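Local coordinates for hypothetical protein DUF871 (Enterococcus faecalis, PDB 2P0O) that is of uncharacterised function but belongs to the 6-phospho-N-acetylmuramidase family, joining a TIM barrel to a cyclophilin-like C-terminal domain, at residues I292-T306 / N309-L323. Numbering follows the deposited sequence.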
ATOM      1  N   ILE A 292      -4.275  -7.830  39.046  1.00 54.05           N
ATOM      2  CA  ILE A 292      -3.013  -7.686  38.311  1.00 52.41           C
ATOM      3  C   ILE A 292      -1.944  -7.257  39.308  1.00 52.12           C
ATOM      4  O   ILE A 292      -1.937  -6.132  39.780  1.00 51.32           O
ATOM      5  CB  ILE A 292      -3.107  -6.651  37.136  1.00 52.85           C
ATOM      6  CG1 ILE A 292      -4.318  -6.932  36.217  1.00 51.14           C
ATOM      7  CG2 ILE A 292      -1.767  -6.571  36.336  1.00 50.60           C
ATOM      8  CD1 ILE A 292      -4.300  -8.344  35.563  1.00 52.09           C
ATOM      9  N   GLU A 293      -1.047  -8.177  39.642  1.00 51.82           N
ATOM     10  CA  GLU A 293       0.032  -7.882  40.570  1.00 51.75           C
ATOM     11  C   GLU A 293       1.118  -7.077  39.883  1.00 50.98           C
ATOM     12  O   GLU A 293       1.288  -7.150  38.667  1.00 50.67           O
ATOM     13  CB  GLU A 293       0.625  -9.184  41.093  1.00 52.24           C
ATOM     14  CG  GLU A 293      -0.427 -10.244  41.422  1.00 56.50           C
ATOM     15  CD  GLU A 293      -0.939 -10.176  42.859  1.00 61.33           C
ATOM     16  OE1 GLU A 293      -1.345  -9.084  43.319  1.00 63.74           O
ATOM     17  OE2 GLU A 293      -0.943 -11.226  43.540  1.00 63.72           O
ATOM     18  N   SER A 294       1.850  -6.305  40.666  1.00 50.70           N
ATOM     19  CA  SER A 294       3.086  -5.677  40.207  1.00 51.27           C
ATOM     20  C   SER A 294       4.072  -6.715  39.632  1.00 50.81           C
ATOM     21  O   SER A 294       4.382  -7.709  40.296  1.00 50.78           O
ATOM     22  CB  SER A 294       3.740  -4.967  41.389  1.00 51.41           C
ATOM     23  OG  SER A 294       4.808  -4.154  40.956  1.00 54.00           O
ATOM     24  N   GLU A 295       4.560  -6.502  38.410  1.00 50.35           N
ATOM     25  CA  GLU A 295       5.506  -7.469  37.812  1.00 50.04           C
ATOM     26  C   GLU A 295       6.813  -6.756  37.422  1.00 49.74           C
ATOM     27  O   GLU A 295       7.629  -6.468  38.303  1.00 50.07           O
ATOM     28  CB  GLU A 295       4.849  -8.239  36.664  1.00 49.87           C
ATOM     29  CG  GLU A 295       5.603  -9.452  36.202  1.00 50.99           C
ATOM     30  CD  GLU A 295       4.954 -10.149  35.010  1.00 53.60           C
ATOM     31  OE1 GLU A 295       4.734  -9.489  33.966  1.00 53.88           O
ATOM     32  OE2 GLU A 295       4.676 -11.372  35.112  1.00 54.97           O
ATOM     33  N   GLN A 296       7.014  -6.466  36.134  1.00 49.17           N
ATOM     34  CA  GLN A 296       8.055  -5.545  35.697  1.00 48.79           C
ATOM     35  C   GLN A 296       7.409  -4.217  35.325  1.00 49.38           C
ATOM     36  O   GLN A 296       6.406  -4.194  34.605  1.00 49.97           O
ATOM     37  CB  GLN A 296       8.767  -6.094  34.467  1.00 48.98           C
ATOM     38  CG  GLN A 296       9.825  -7.116  34.800  1.00 48.92           C
ATOM     39  CD  GLN A 296      10.427  -7.784  33.572  1.00 50.78           C
ATOM     40  OE1 GLN A 296      10.446  -7.216  32.478  1.00 53.07           O
ATOM     41  NE2 GLN A 296      10.918  -9.001  33.752  1.00 47.88           N
ATOM     42  N   THR A 297       7.987  -3.122  35.793  1.00 48.99           N
ATOM     43  CA  THR A 297       7.486  -1.798  35.482  1.00 49.98           C
ATOM     44  C   THR A 297       8.646  -0.961  34.948  1.00 49.97           C
ATOM     45  O   THR A 297       9.152  -0.086  35.640  1.00 50.37           O
ATOM     46  CB  THR A 297       6.845  -1.120  36.719  1.00 49.47           C
ATOM     47  OG1 THR A 297       7.844  -0.915  37.721  1.00 50.65           O
ATOM     48  CG2 THR A 297       5.756  -2.005  37.307  1.00 50.98           C
ATOM     49  N   GLU A 298       9.064  -1.246  33.713  1.00 49.71           N
ATOM     50  CA  GLU A 298      10.213  -0.574  33.102  1.00 49.31           C
ATOM     51  C   GLU A 298       9.800   0.600  32.211  1.00 48.36           C
ATOM     52  O   GLU A 298       8.609   0.848  32.018  1.00 47.34           O
ATOM     53  CB  GLU A 298      11.031  -1.591  32.309  1.00 49.63           C
ATOM     54  CG  GLU A 298      11.422  -2.764  33.147  1.00 53.06           C
ATOM     55  CD  GLU A 298      12.541  -2.416  34.121  1.00 58.17           C
ATOM     56  OE1 GLU A 298      13.714  -2.524  33.701  1.00 61.76           O
ATOM     57  OE2 GLU A 298      12.259  -2.043  35.291  1.00 59.95           O
ATOM     58  N   ALA A 299      10.785   1.314  31.669  1.00 47.78           N
ATOM     59  CA  ALA A 299      10.515   2.377  30.696  1.00 47.95           C
ATOM     60  C   ALA A 299       9.579   1.868  29.581  1.00 47.86           C
ATOM     61  O   ALA A 299       9.534   0.663  29.299  1.00 48.14           O
ATOM     62  CB  ALA A 299      11.826   2.893  30.122  1.00 46.82           C
ATOM     63  N   ARG A 300       8.835   2.759  28.934  1.00 47.46           N
ATOM     64  CA  ARG A 300       7.867   2.326  27.927  1.00 46.46           C
ATOM     65  C   ARG A 300       8.118   2.960  26.549  1.00 46.71           C
ATOM     66  O   ARG A 300       7.323   3.813  26.098  1.00 47.42           O
ATOM     67  CB  ARG A 300       6.446   2.618  28.419  1.00 47.15           C
ATOM     68  CG  ARG A 300       6.107   1.883  29.726  1.00 46.07           C
ATOM     69  CD  ARG A 300       4.852   2.412  30.369  1.00 44.67           C
ATOM     70  NE  ARG A 300       5.091   3.704  31.021  1.00 44.84           N
ATOM     71  CZ  ARG A 300       4.150   4.624  31.245  1.00 45.92           C
ATOM     72  NH1 ARG A 300       2.881   4.418  30.864  1.00 43.61           N
ATOM     73  NH2 ARG A 300       4.482   5.762  31.856  1.00 43.26           N
ATOM     74  N   PRO A 301       9.229   2.575  25.878  1.00 45.94           N
ATOM     75  CA  PRO A 301       9.472   3.181  24.560  1.00 45.95           C
ATOM     76  C   PRO A 301       8.340   2.887  23.582  1.00 46.00           C
ATOM     77  O   PRO A 301       7.505   1.985  23.828  1.00 46.75           O
ATOM     78  CB  PRO A 301      10.829   2.582  24.114  1.00 45.55           C
ATOM     79  CG  PRO A 301      10.988   1.328  24.922  1.00 45.10           C
ATOM     80  CD  PRO A 301      10.304   1.637  26.257  1.00 45.70           C
ATOM     81  N   VAL A 302       8.269   3.673  22.517  1.00 45.75           N
ATOM     82  CA  VAL A 302       7.205   3.519  21.528  1.00 46.07           C
ATOM     83  C   VAL A 302       6.976   2.040  21.176  1.00 45.66           C
ATOM     84  O   VAL A 302       7.902   1.312  20.862  1.00 45.74           O
ATOM     85  CB  VAL A 302       7.409   4.440  20.254  1.00 46.48           C
ATOM     86  CG1 VAL A 302       8.769   4.203  19.592  1.00 47.69           C
ATOM     87  CG2 VAL A 302       6.268   4.229  19.255  1.00 46.05           C
ATOM     88  N   GLY A 303       5.740   1.598  21.302  1.00 46.16           N
ATOM     89  CA  GLY A 303       5.358   0.229  20.924  1.00 46.31           C
ATOM     90  C   GLY A 303       5.189  -0.682  22.113  1.00 46.18           C
ATOM     91  O   GLY A 303       4.730  -1.794  21.962  1.00 47.37           O
ATOM     92  N   THR A 304       5.550  -0.198  23.301  1.00 46.99           N
ATOM     93  CA  THR A 304       5.446  -0.968  24.530  1.00 46.57           C
ATOM     94  C   THR A 304       3.993  -1.308  24.870  1.00 46.46           C
ATOM     95  O   THR A 304       3.122  -0.423  24.915  1.00 47.64           O
ATOM     96  CB  THR A 304       6.218  -0.299  25.725  1.00 47.40           C
ATOM     97  OG1 THR A 304       7.631  -0.227  25.417  1.00 46.92           O
ATOM     98  CG2 THR A 304       6.077  -1.123  27.014  1.00 46.51           C
ATOM     99  N   VAL A 305       3.740  -2.600  25.066  1.00 45.15           N
ATOM    100  CA  VAL A 305       2.437  -3.093  25.523  1.00 44.30           C
ATOM    101  C   VAL A 305       2.432  -3.262  27.030  1.00 45.00           C
ATOM    102  O   VAL A 305       3.272  -3.980  27.613  1.00 44.03           O
ATOM    103  CB  VAL A 305       2.092  -4.449  24.864  1.00 44.87           C
ATOM    104  CG1 VAL A 305       0.662  -4.870  25.189  1.00 42.19           C
ATOM    105  CG2 VAL A 305       2.325  -4.384  23.355  1.00 42.68           C
ATOM    106  N   THR A 306       1.456  -2.621  27.665  1.00 45.05           N
ATOM    107  CA  THR A 306       1.407  -2.504  29.120  1.00 45.80           C
ATOM    108  C   THR A 306       0.050  -2.900  29.674  1.00 45.20           C
ATOM    109  O   THR A 306      -0.978  -2.845  28.968  1.00 45.42           O
ATOM    110  CB  THR A 306       1.700  -1.029  29.600  1.00 45.61           C
ATOM    111  OG1 THR A 306       0.591  -0.190  29.278  1.00 50.42           O
ATOM    112  CG2 THR A 306       2.903  -0.448  28.910  1.00 46.67           C
ATOM    113  N   ASN A 309      -1.360  -2.243  36.811  1.00 45.64           N
ATOM    114  CA  ASN A 309      -1.436  -3.203  37.918  1.00 46.36           C
ATOM    115  C   ASN A 309      -2.352  -2.704  39.047  1.00 47.39           C
ATOM    116  O   ASN A 309      -3.005  -1.658  38.891  1.00 47.61           O
ATOM    117  CB  ASN A 309      -0.039  -3.661  38.409  1.00 45.54           C
ATOM    118  CG  ASN A 309       0.826  -2.511  38.934  1.00 44.02           C
ATOM    119  OD1 ASN A 309       0.406  -1.736  39.805  1.00 43.23           O
ATOM    120  ND2 ASN A 309       2.051  -2.410  38.411  1.00 38.76           N
ATOM    121  N   GLU A 310      -2.399  -3.442  40.159  1.00 48.13           N
ATOM    122  CA  GLU A 310      -3.293  -3.133  41.275  1.00 50.13           C
ATOM    123  C   GLU A 310      -3.002  -1.770  41.927  1.00 50.23           C
ATOM    124  O   GLU A 310      -3.887  -1.179  42.587  1.00 51.04           O
ATOM    125  CB  GLU A 310      -3.293  -4.268  42.322  1.00 50.86           C
ATOM    126  CG  GLU A 310      -2.016  -4.377  43.139  1.00 54.28           C
ATOM    127  CD  GLU A 310      -1.936  -5.656  43.987  1.00 61.13           C
ATOM    128  OE1 GLU A 310      -2.843  -5.928  44.825  1.00 62.93           O
ATOM    129  OE2 GLU A 310      -0.937  -6.392  43.833  1.00 62.82           O
ATOM    130  N   LYS A 311      -1.780  -1.265  41.742  1.00 50.36           N
ATOM    131  CA  LYS A 311      -1.413   0.052  42.307  1.00 50.29           C
ATOM    132  C   LYS A 311      -2.139   1.185  41.623  1.00 49.95           C
ATOM    133  O   LYS A 311      -2.189   2.274  42.167  1.00 50.54           O
ATOM    134  CB  LYS A 311       0.097   0.325  42.265  1.00 50.16           C
ATOM    135  CG  LYS A 311       0.908  -0.567  43.186  1.00 51.00           C
ATOM    136  CD  LYS A 311       2.392  -0.366  43.017  1.00 50.37           C
ATOM    137  CE  LYS A 311       3.140  -1.324  43.921  1.00 53.01           C
ATOM    138  NZ  LYS A 311       4.602  -1.115  43.827  1.00 56.04           N
ATOM    139  N   TYR A 312      -2.693   0.935  40.440  1.00 49.56           N
ATOM    140  CA  TYR A 312      -3.416   1.963  39.692  1.00 49.16           C
ATOM    141  C   TYR A 312      -4.887   1.962  40.050  1.00 49.35           C
ATOM    142  O   TYR A 312      -5.686   2.619  39.380  1.00 49.45           O
ATOM    143  CB  TYR A 312      -3.236   1.790  38.169  1.00 48.67           C
ATOM    144  CG  TYR A 312      -2.772   3.061  37.465  1.00 47.86           C
ATOM    145  CD1 TYR A 312      -3.242   4.306  37.870  1.00 47.58           C
ATOM    146  CD2 TYR A 312      -1.855   3.012  36.394  1.00 46.36           C
ATOM    147  CE1 TYR A 312      -2.835   5.474  37.239  1.00 46.88           C
ATOM    148  CE2 TYR A 312      -1.416   4.169  35.762  1.00 44.61           C
ATOM    149  CZ  TYR A 312      -1.927   5.413  36.193  1.00 47.26           C
ATOM    150  OH  TYR A 312      -1.540   6.602  35.596  1.00 46.12           O
ATOM    151  N   GLY A 313      -5.245   1.223  41.106  1.00 50.02           N
ATOM    152  CA  GLY A 313      -6.594   1.260  41.662  1.00 50.52           C
ATOM    153  C   GLY A 313      -7.631   0.909  40.628  1.00 51.22           C
ATOM    154  O   GLY A 313      -7.521  -0.126  39.985  1.00 51.09           O
ATOM    155  N   ARG A 314      -8.610   1.788  40.413  1.00 52.21           N
ATOM    156  CA  ARG A 314      -9.681   1.482  39.460  1.00 52.96           C
ATOM    157  C   ARG A 314      -9.226   1.331  38.001  1.00 52.39           C
ATOM    158  O   ARG A 314      -9.959   0.788  37.177  1.00 52.54           O
ATOM    159  CB  ARG A 314     -10.876   2.434  39.608  1.00 54.03           C
ATOM    160  CG  ARG A 314     -10.732   3.786  38.945  1.00 57.64           C
ATOM    161  CD  ARG A 314     -12.095   4.295  38.468  1.00 64.63           C
ATOM    162  NE  ARG A 314     -11.976   5.595  37.808  1.00 68.25           N
ATOM    163  CZ  ARG A 314     -12.394   6.747  38.329  1.00 69.44           C
ATOM    164  NH1 ARG A 314     -12.215   7.880  37.647  1.00 68.44           N
ATOM    165  NH2 ARG A 314     -12.992   6.765  39.524  1.00 68.82           N
ATOM    166  N   TYR A 315      -8.018   1.793  37.688  1.00 51.44           N
ATOM    167  CA  TYR A 315      -7.449   1.546  36.358  1.00 50.92           C
ATOM    168  C   TYR A 315      -6.758   0.194  36.178  1.00 50.89           C
ATOM    169  O   TYR A 315      -6.342  -0.129  35.063  1.00 50.22           O
ATOM    170  CB  TYR A 315      -6.560   2.726  35.875  1.00 50.49           C
ATOM    171  CG  TYR A 315      -7.417   3.939  35.643  1.00 47.34           C
ATOM    172  CD1 TYR A 315      -8.162   4.065  34.466  1.00 47.51           C
ATOM    173  CD2 TYR A 315      -7.536   4.929  36.613  1.00 44.91           C
ATOM    174  CE1 TYR A 315      -9.004   5.145  34.263  1.00 46.59           C
ATOM    175  CE2 TYR A 315      -8.378   6.034  36.415  1.00 45.74           C
ATOM    176  CZ  TYR A 315      -9.113   6.123  35.240  1.00 46.28           C
ATOM    177  OH  TYR A 315      -9.942   7.183  35.004  1.00 50.11           O
HETATM  178  N   MSE A 316      -6.640  -0.591  37.259  1.00 50.69           N
HETATM  179  CA  MSE A 316      -6.010  -1.909  37.164  1.00 50.92           C
HETATM  180  C   MSE A 316      -6.606  -2.722  36.011  1.00 50.30           C
HETATM  181  O   MSE A 316      -7.826  -2.853  35.911  1.00 50.29           O
HETATM  182  CB  MSE A 316      -6.159  -2.695  38.466  1.00 51.04           C
HETATM  183  CG  MSE A 316      -5.727  -4.146  38.336  1.00 54.17           C
HETATM  184 SE   MSE A 316      -6.186  -5.171  39.952  1.00 66.93          SE
HETATM  185  CE  MSE A 316      -8.150  -5.361  39.707  1.00 62.52           C
ATOM    186  N   GLY A 317      -5.737  -3.244  35.146  1.00 49.54           N
ATOM    187  CA  GLY A 317      -6.147  -4.066  34.030  1.00 49.26           C
ATOM    188  C   GLY A 317      -6.316  -3.335  32.706  1.00 49.08           C
ATOM    189  O   GLY A 317      -6.515  -3.973  31.681  1.00 49.40           O
ATOM    190  N   GLU A 318      -6.279  -2.005  32.705  1.00 48.79           N
ATOM    191  CA  GLU A 318      -6.244  -1.273  31.430  1.00 48.36           C
ATOM    192  C   GLU A 318      -5.024  -1.686  30.627  1.00 46.60           C
ATOM    193  O   GLU A 318      -3.896  -1.734  31.157  1.00 46.66           O
ATOM    194  CB  GLU A 318      -6.197   0.248  31.609  1.00 48.81           C
ATOM    195  CG  GLU A 318      -6.359   0.952  30.235  1.00 52.30           C
ATOM    196  CD  GLU A 318      -6.644   2.420  30.337  1.00 54.28           C
ATOM    197  OE1 GLU A 318      -7.615   2.788  31.023  1.00 55.67           O
ATOM    198  OE2 GLU A 318      -5.895   3.205  29.731  1.00 54.66           O
ATOM    199  N   ILE A 319      -5.261  -1.976  29.359  1.00 45.00           N
ATOM    200  CA  ILE A 319      -4.195  -2.381  28.441  1.00 44.35           C
ATOM    201  C   ILE A 319      -3.920  -1.203  27.519  1.00 43.43           C
ATOM    202  O   ILE A 319      -4.850  -0.601  26.951  1.00 42.77           O
ATOM    203  CB  ILE A 319      -4.566  -3.689  27.658  1.00 44.72           C
ATOM    204  CG1 ILE A 319      -4.707  -4.872  28.625  1.00 44.43           C
ATOM    205  CG2 ILE A 319      -3.534  -4.039  26.572  1.00 43.74           C
ATOM    206  CD1 ILE A 319      -5.548  -6.049  28.104  1.00 49.00           C
ATOM    207  N   GLN A 320      -2.646  -0.876  27.379  1.00 42.20           N
ATOM    208  CA  GLN A 320      -2.224   0.184  26.488  1.00 42.57           C
ATOM    209  C   GLN A 320      -1.058  -0.262  25.606  1.00 44.03           C
ATOM    210  O   GLN A 320      -0.281  -1.189  25.958  1.00 44.04           O
ATOM    211  CB  GLN A 320      -1.788   1.381  27.295  1.00 42.42           C
ATOM    212  CG  GLN A 320      -2.847   1.930  28.255  1.00 43.88           C
ATOM    213  CD  GLN A 320      -2.404   3.213  28.897  1.00 46.48           C
ATOM    214  OE1 GLN A 320      -1.211   3.530  28.906  1.00 48.21           O
ATOM    215  NE2 GLN A 320      -3.343   3.955  29.440  1.00 45.48           N
ATOM    216  N   VAL A 321      -0.950   0.387  24.461  1.00 43.80           N
ATOM    217  CA  VAL A 321       0.255   0.341  23.660  1.00 43.80           C
ATOM    218  C   VAL A 321       0.696   1.796  23.530  1.00 44.22           C
ATOM    219  O   VAL A 321      -0.114   2.663  23.130  1.00 43.17           O
ATOM    220  CB  VAL A 321      -0.036  -0.254  22.259  1.00 43.74           C
ATOM    221  CG1 VAL A 321       1.255  -0.404  21.430  1.00 43.16           C
ATOM    222  CG2 VAL A 321      -0.774  -1.613  22.373  1.00 40.96           C
ATOM    223  N   THR A 322       1.967   2.059  23.842  1.00 43.95           N
ATOM    224  CA  THR A 322       2.521   3.406  23.725  1.00 44.25           C
ATOM    225  C   THR A 322       2.761   3.881  22.305  1.00 44.98           C
ATOM    226  O   THR A 322       3.292   3.132  21.462  1.00 45.08           O
ATOM    227  CB  THR A 322       3.766   3.643  24.630  1.00 44.87           C
ATOM    228  OG1 THR A 322       4.868   2.812  24.241  1.00 44.49           O
ATOM    229  CG2 THR A 322       3.407   3.374  26.110  1.00 45.01           C
ATOM    230  N   LEU A 323       2.346   5.126  22.037  1.00 45.02           N
ATOM    231  CA  LEU A 323       2.507   5.726  20.721  1.00 45.25           C
ATOM    232  C   LEU A 323       3.747   6.602  20.684  1.00 45.77           C
ATOM    233  O   LEU A 323       4.219   6.966  19.613  1.00 45.50           O
ATOM    234  CB  LEU A 323       1.264   6.534  20.346  1.00 45.30           C
ATOM    235  CG  LEU A 323       0.000   5.675  20.097  1.00 46.49           C
ATOM    236  CD1 LEU A 323      -1.221   6.562  19.788  1.00 44.21           C
ATOM    237  CD2 LEU A 323       0.229   4.655  18.973  1.00 45.60           C
TER
HETATM  238  O   HOH W   1       5.336  -1.651  41.330  1.00 55.53           O
HETATM  239  O   HOH W   2       1.395  -5.743  43.330  1.00 74.81           O
HETATM  240  O   HOH W   3       1.402   2.551  29.478  1.00 47.10           O
HETATM  241  O   HOH W   4      -1.473   0.084  30.813  1.00 44.46           O
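The hydroxyl of Thr-322 sits in the mouth of the type II turn running from Pro-301 to Thr-304, so that a side chain of one strand occupies the bend leading into its partner. With chi1 at 64°, OG1 lies between its own backbone N and carbonyl carbon, 2.8 Å from Pro-301 O, and takes weak bonds from the amides of Gly-303 and Thr-304; CG2 turns instead to Arg-300 CB. The same Pro-301 O accepts from both N and OG1 of Thr-304, which ties the turn internally.

From here the strands zip together in antiparallel fashion. Gly-303 N reaches Thr-322 O at 2.9 Å, Thr-322 N bonds to Thr-304 O, and Thr-306 and Gln-320 form a hydrogen-bonded pair, in which Thr-306 N meets Gln-320 O at 2.8 Å, nearly straight at 166°, and Gln-320 N returns a bond to Thr-306 O. Val-305 and Val-321 face each other as the non-hydrogen-bonded pair, their CG2 methyls 4.3 Å apart. On the other face, Thr-306 OG1 rests 3.5 Å from Gln-320 CB, and one water joins this hydroxyl to Gln-320 OE1 and to the guanidinium edge of Arg-300, whose NH2 also binds Pro-327 O. Gln-320 NE2 is held in turn by Glu-318 OE2.

At the far end, Glu-310 N bonds to Ile-292 O, while Ile-292 CG1 packs 3.8 Å from CG of the selenomethionine Met-316. Close by, two like charges converge, Glu-293 OE1 lying 2.8 Å from Glu-310 OE2, which would probably raise the pKa of one carboxylate. Asn-309 OD1 accepts from Lys-311 N in an Asx turn that starts the 3-10 segment. Strands 304-308 and 319-322 thus make a beta hairpin with a long, partly 3-10 connection, central to the four-stranded antiparallel sheet of the cyclophilin-like domain.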